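Local coordinates for nucleoside diphosphate kinase family protein (Babesia bovis, PDB 3JS9) that probably transfers the terminal phosphate of nucleoside triphosphates to nucleoside diphosphates through a phosphohistidine intermediate, with magnesium as cofactor, at residues Asp51-Glu59 with Ala132-Thr140. Sequence-based numbering, arbitrary orientation.
Sequences DVVAQHYCE and ARECALWFT. With SO4 (sulfate ion), chain G.
V52 and H56, one turn apart on helix 51-56, both meet the indole of W138 on helix 132-138. The segment axes run antiparallel, at 177°, with a closest approach of 10.6 Å. The pair belongs to the helical layer packed on the antiparallel sheet of the nucleoside diphosphate kinase fold, whose strand order is 2-3-1-4. V52 CG1 makes a CH-pi contact, 3.6 Å from the centroid of the six-membered ring of W138 and almost on its normal. With chi1 of 170°, CG1 lies opposite the backbone N, which carries it over that face. H56 is met differently: the indole turns an edge to one face of the imidazole in an offset edge-to-face pair, with planes at 76°. H56 ND1 comes to 3.1 Å from W138 NE1. L137 packs alongside V52, its CD2 reaching H56 N at 3.7 Å and its CD1 resting on Q55 CB.

E134 borders the imidazole edge near its plane through CG, 3.7 Å from H56 ND1. E134 OE1 is hydrogen-bonded to S125 and to NE2 of H123, the predicted phosphohistidine, against which H56 also packs edge-to-face, so this carboxylate probably helps orient that ring. A sulfate, probably from the crystallisation liquor, lies near Y57 and is hydrogen-bonded to K17 and H123, consistent with a site for a phosphate. At the outer margin R133 forms a salt bridge with D130, and C58 SG lies over one face of its guanidinium, 4.0 Å from R133 NE.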
ATOM      1  N   ASP A  51     -18.129  22.049  25.306  1.00 29.78           N
ATOM      2  CA  ASP A  51     -19.316  21.394  25.866  1.00 30.91           C
ATOM      3  C   ASP A  51     -19.509  19.973  25.339  1.00 30.30           C
ATOM      4  O   ASP A  51     -19.920  19.076  26.100  1.00 30.36           O
ATOM      5  CB  ASP A  51     -20.599  22.194  25.603  1.00 32.17           C
ATOM      6  CG  ASP A  51     -20.505  23.636  26.068  1.00 36.67           C
ATOM      7  OD1 ASP A  51     -20.205  24.501  25.190  1.00 41.19           O
ATOM      8  OD2 ASP A  51     -20.722  23.893  27.286  1.00 37.40           O
ATOM      9  N   VAL A  52     -19.243  19.780  24.042  1.00 29.37           N
ATOM     10  CA  VAL A  52     -19.331  18.464  23.415  1.00 28.48           C
ATOM     11  C   VAL A  52     -18.237  17.559  23.976  1.00 27.92           C
ATOM     12  O   VAL A  52     -18.495  16.411  24.368  1.00 27.75           O
ATOM     13  CB  VAL A  52     -19.285  18.562  21.847  1.00 29.37           C
ATOM     14  CG1 VAL A  52     -19.142  17.202  21.187  1.00 27.97           C
ATOM     15  CG2 VAL A  52     -20.560  19.254  21.311  1.00 29.30           C
ATOM     16  N   VAL A  53     -17.030  18.090  24.070  1.00 26.89           N
ATOM     17  CA  VAL A  53     -15.955  17.307  24.646  1.00 26.96           C
ATOM     18  C   VAL A  53     -16.245  16.907  26.093  1.00 27.21           C
ATOM     19  O   VAL A  53     -16.007  15.753  26.482  1.00 27.18           O
ATOM     20  CB  VAL A  53     -14.558  17.999  24.527  1.00 26.97           C
ATOM     21  CG1 VAL A  53     -13.488  17.121  25.150  1.00 25.05           C
ATOM     22  CG2 VAL A  53     -14.237  18.300  23.070  1.00 24.20           C
ATOM     23  N   ALA A  54     -16.766  17.837  26.882  1.00 27.50           N
ATOM     24  CA  ALA A  54     -17.090  17.521  28.272  1.00 28.40           C
ATOM     25  C   ALA A  54     -18.166  16.438  28.379  1.00 29.09           C
ATOM     26  O   ALA A  54     -18.075  15.578  29.249  1.00 28.93           O
ATOM     27  CB  ALA A  54     -17.464  18.760  29.047  1.00 28.36           C
ATOM     28  N   GLN A  55     -19.152  16.448  27.477  1.00 29.94           N
ATOM     29  CA  GLN A  55     -20.156  15.376  27.464  1.00 31.63           C
ATOM     30  C   GLN A  55     -19.554  14.085  26.987  1.00 33.02           C
ATOM     31  O   GLN A  55     -19.980  13.015  27.428  1.00 33.81           O
ATOM     32  CB  GLN A  55     -21.356  15.683  26.552  1.00 31.22           C
ATOM     33  CG  GLN A  55     -22.468  16.420  27.179  1.00 31.05           C
ATOM     34  CD  GLN A  55     -22.719  15.994  28.618  1.00 33.55           C
ATOM     35  OE1 GLN A  55     -22.311  16.696  29.556  1.00 30.67           O
ATOM     36  NE2 GLN A  55     -23.393  14.838  28.805  1.00 33.74           N
ATOM     37  N   HIS A  56     -18.605  14.174  26.049  1.00 34.13           N
ATOM     38  CA  HIS A  56     -18.036  12.967  25.474  1.00 35.36           C
ATOM     39  C   HIS A  56     -17.324  12.192  26.572  1.00 36.21           C
ATOM     40  O   HIS A  56     -17.442  10.974  26.666  1.00 35.92           O
ATOM     41  CB  HIS A  56     -17.101  13.282  24.312  1.00 35.17           C
ATOM     42  CG  HIS A  56     -16.370  12.084  23.779  1.00 35.63           C
ATOM     43  ND1 HIS A  56     -16.992  11.092  23.046  1.00 35.46           N
ATOM     44  CD2 HIS A  56     -15.067  11.724  23.866  1.00 33.30           C
ATOM     45  CE1 HIS A  56     -16.103  10.173  22.712  1.00 33.78           C
ATOM     46  NE2 HIS A  56     -14.929  10.533  23.195  1.00 33.61           N
ATOM     47  N   TYR A  57     -16.635  12.929  27.428  1.00 37.52           N
ATOM     48  CA  TYR A  57     -15.856  12.335  28.493  1.00 39.43           C
ATOM     49  C   TYR A  57     -16.564  12.389  29.852  1.00 40.94           C
ATOM     50  O   TYR A  57     -15.909  12.434  30.892  1.00 40.54           O
ATOM     51  CB  TYR A  57     -14.520  13.049  28.578  1.00 38.60           C
ATOM     52  CG  TYR A  57     -13.603  12.736  27.445  1.00 38.85           C
ATOM     53  CD1 TYR A  57     -13.219  13.714  26.548  1.00 37.92           C
ATOM     54  CD2 TYR A  57     -13.096  11.445  27.276  1.00 40.01           C
ATOM     55  CE1 TYR A  57     -12.364  13.419  25.530  1.00 38.38           C
ATOM     56  CE2 TYR A  57     -12.239  11.145  26.265  1.00 37.18           C
ATOM     57  CZ  TYR A  57     -11.879  12.130  25.396  1.00 38.63           C
ATOM     58  OH  TYR A  57     -11.035  11.812  24.361  1.00 39.61           O
ATOM     59  N   CYS A  58     -17.895  12.389  29.834  1.00 43.06           N
ATOM     60  CA  CYS A  58     -18.683  12.545  31.060  1.00 45.18           C
ATOM     61  C   CYS A  58     -18.332  11.523  32.151  1.00 46.39           C
ATOM     62  O   CYS A  58     -18.366  11.866  33.330  1.00 47.05           O
ATOM     63  CB  CYS A  58     -20.207  12.581  30.768  1.00 45.14           C
ATOM     64  SG  CYS A  58     -20.994  11.060  30.093  1.00 46.11           S
ATOM     65  N   GLU A  59     -17.958  10.298  31.763  1.00 47.92           N
ATOM     66  CA  GLU A  59     -17.637   9.227  32.721  1.00 49.27           C
ATOM     67  C   GLU A  59     -16.364   9.501  33.528  1.00 50.56           C
ATOM     68  O   GLU A  59     -16.070   8.791  34.502  1.00 51.34           O
ATOM     69  CB  GLU A  59     -17.546   7.855  32.027  1.00 49.11           C
ATOM     70  N   ALA A 132     -24.490   4.815  21.292  1.00 24.91           N
ATOM     71  CA  ALA A 132     -25.774   5.493  21.137  1.00 24.22           C
ATOM     72  C   ALA A 132     -25.630   6.976  21.515  1.00 24.08           C
ATOM     73  O   ALA A 132     -26.176   7.854  20.843  1.00 23.66           O
ATOM     74  CB  ALA A 132     -26.858   4.808  21.957  1.00 23.26           C
ATOM     75  N   ARG A 133     -24.870   7.240  22.570  1.00 23.85           N
ATOM     76  CA  ARG A 133     -24.657   8.598  23.029  1.00 24.21           C
ATOM     77  C   ARG A 133     -23.787   9.329  22.029  1.00 23.73           C
ATOM     78  O   ARG A 133     -24.117  10.429  21.575  1.00 23.58           O
ATOM     79  CB  ARG A 133     -24.013   8.622  24.444  1.00 24.13           C
ATOM     80  CG  ARG A 133     -23.700  10.047  24.956  1.00 27.02           C
ATOM     81  CD  ARG A 133     -23.168  10.137  26.404  1.00 31.70           C
ATOM     82  NE  ARG A 133     -21.873   9.481  26.534  1.00 35.37           N
ATOM     83  CZ  ARG A 133     -21.724   8.256  27.044  1.00 38.03           C
ATOM     84  NH1 ARG A 133     -22.792   7.585  27.507  1.00 36.12           N
ATOM     85  NH2 ARG A 133     -20.511   7.705  27.100  1.00 37.32           N
ATOM     86  N   GLU A 134     -22.673   8.696  21.680  1.00 23.75           N
ATOM     87  CA  GLU A 134     -21.642   9.355  20.891  1.00 23.40           C
ATOM     88  C   GLU A 134     -22.157   9.754  19.499  1.00 22.81           C
ATOM     89  O   GLU A 134     -21.885  10.879  19.035  1.00 22.05           O
ATOM     90  CB  GLU A 134     -20.377   8.494  20.809  1.00 23.25           C
ATOM     91  CG  GLU A 134     -19.509   8.527  22.052  1.00 22.95           C
ATOM     92  CD  GLU A 134     -18.557   7.319  22.153  1.00 23.24           C
ATOM     93  OE1 GLU A 134     -18.244   6.654  21.144  1.00 23.23           O
ATOM     94  OE2 GLU A 134     -18.121   7.021  23.269  1.00 24.94           O
ATOM     95  N   CYS A 135     -22.917   8.854  18.865  1.00 22.03           N
ATOM     96  CA  CYS A 135     -23.461   9.118  17.510  1.00 22.58           C
ATOM     97  C   CYS A 135     -24.404  10.313  17.475  1.00 22.28           C
ATOM     98  O   CYS A 135     -24.311  11.167  16.561  1.00 22.68           O
ATOM     99  CB  CYS A 135     -24.148   7.879  16.906  1.00 22.76           C
ATOM    100  SG  CYS A 135     -22.984   6.562  16.443  1.00 22.80           S
ATOM    101  N   ALA A 136     -25.288  10.384  18.479  1.00 21.52           N
ATOM    102  CA  ALA A 136     -26.213  11.517  18.624  1.00 20.75           C
ATOM    103  C   ALA A 136     -25.514  12.785  19.116  1.00 20.40           C
ATOM    104  O   ALA A 136     -25.912  13.897  18.749  1.00 20.47           O
ATOM    105  CB  ALA A 136     -27.371  11.166  19.525  1.00 20.08           C
ATOM    106  N   LEU A 137     -24.490  12.614  19.949  1.00 19.91           N
ATOM    107  CA  LEU A 137     -23.734  13.748  20.479  1.00 19.95           C
ATOM    108  C   LEU A 137     -22.856  14.480  19.445  1.00 19.87           C
ATOM    109  O   LEU A 137     -22.799  15.697  19.437  1.00 20.00           O
ATOM    110  CB  LEU A 137     -22.870  13.296  21.657  1.00 20.15           C
ATOM    111  CG  LEU A 137     -21.844  14.289  22.221  1.00 19.95           C
ATOM    112  CD1 LEU A 137     -22.540  15.479  22.884  1.00 19.78           C
ATOM    113  CD2 LEU A 137     -20.926  13.610  23.206  1.00 17.85           C
ATOM    114  N   TRP A 138     -22.160  13.745  18.579  1.00 19.99           N
ATOM    115  CA  TRP A 138     -21.198  14.384  17.659  1.00 19.88           C
ATOM    116  C   TRP A 138     -21.810  14.828  16.307  1.00 20.23           C
ATOM    117  O   TRP A 138     -21.270  15.693  15.600  1.00 19.71           O
ATOM    118  CB  TRP A 138     -19.995  13.464  17.452  1.00 18.91           C
ATOM    119  CG  TRP A 138     -19.135  13.333  18.670  1.00 17.75           C
ATOM    120  CD1 TRP A 138     -19.250  12.398  19.678  1.00 15.00           C
ATOM    121  CD2 TRP A 138     -18.033  14.186  19.035  1.00 14.96           C
ATOM    122  NE1 TRP A 138     -18.259  12.604  20.618  1.00 15.33           N
ATOM    123  CE2 TRP A 138     -17.504  13.691  20.246  1.00 15.10           C
ATOM    124  CE3 TRP A 138     -17.410  15.282  18.423  1.00 14.15           C
ATOM    125  CZ2 TRP A 138     -16.395  14.267  20.861  1.00 16.74           C
ATOM    126  CZ3 TRP A 138     -16.298  15.850  19.023  1.00 15.00           C
ATOM    127  CH2 TRP A 138     -15.809  15.354  20.244  1.00 17.16           C
ATOM    128  N   PHE A 139     -22.947  14.241  15.972  1.00 20.60           N
ATOM    129  CA  PHE A 139     -23.588  14.486  14.686  1.00 21.47           C
ATOM    130  C   PHE A 139     -25.053  14.853  14.868  1.00 21.98           C
ATOM    131  O   PHE A 139     -25.787  14.159  15.580  1.00 23.08           O
ATOM    132  CB  PHE A 139     -23.508  13.216  13.836  1.00 20.30           C
ATOM    133  CG  PHE A 139     -22.168  13.005  13.159  1.00 21.09           C
ATOM    134  CD1 PHE A 139     -21.260  12.066  13.647  1.00 19.99           C
ATOM    135  CD2 PHE A 139     -21.829  13.716  12.003  1.00 19.71           C
ATOM    136  CE1 PHE A 139     -20.045  11.871  13.002  1.00 18.96           C
ATOM    137  CE2 PHE A 139     -20.618  13.497  11.356  1.00 17.45           C
ATOM    138  CZ  PHE A 139     -19.733  12.588  11.855  1.00 15.45           C
ATOM    139  N   THR A 140     -25.499  15.911  14.218  1.00 22.40           N
ATOM    140  CA  THR A 140     -26.930  16.218  14.227  1.00 23.70           C
ATOM    141  C   THR A 140     -27.565  15.216  13.279  1.00 23.88           C
ATOM    142  O   THR A 140     -26.906  14.737  12.374  1.00 24.46           O
ATOM    143  CB  THR A 140     -27.221  17.675  13.759  1.00 23.70           C
ATOM    144  OG1 THR A 140     -26.878  17.811  12.373  1.00 26.75           O
ATOM    145  CG2 THR A 140     -26.398  18.671  14.526  1.00 24.02           C
TER
HETATM  146  S   SO4 G 152     -10.693   7.490  23.969  1.00 60.59           S
HETATM  147  O1  SO4 G 152     -11.159   6.222  23.385  1.00 60.29           O
HETATM  148  O2  SO4 G 152     -10.969   7.457  25.386  1.00 62.06           O
HETATM  149  O3  SO4 G 152     -11.293   8.729  23.445  1.00 60.65           O
HETATM  150  O4  SO4 G 152      -9.275   7.506  23.720  1.00 62.46           O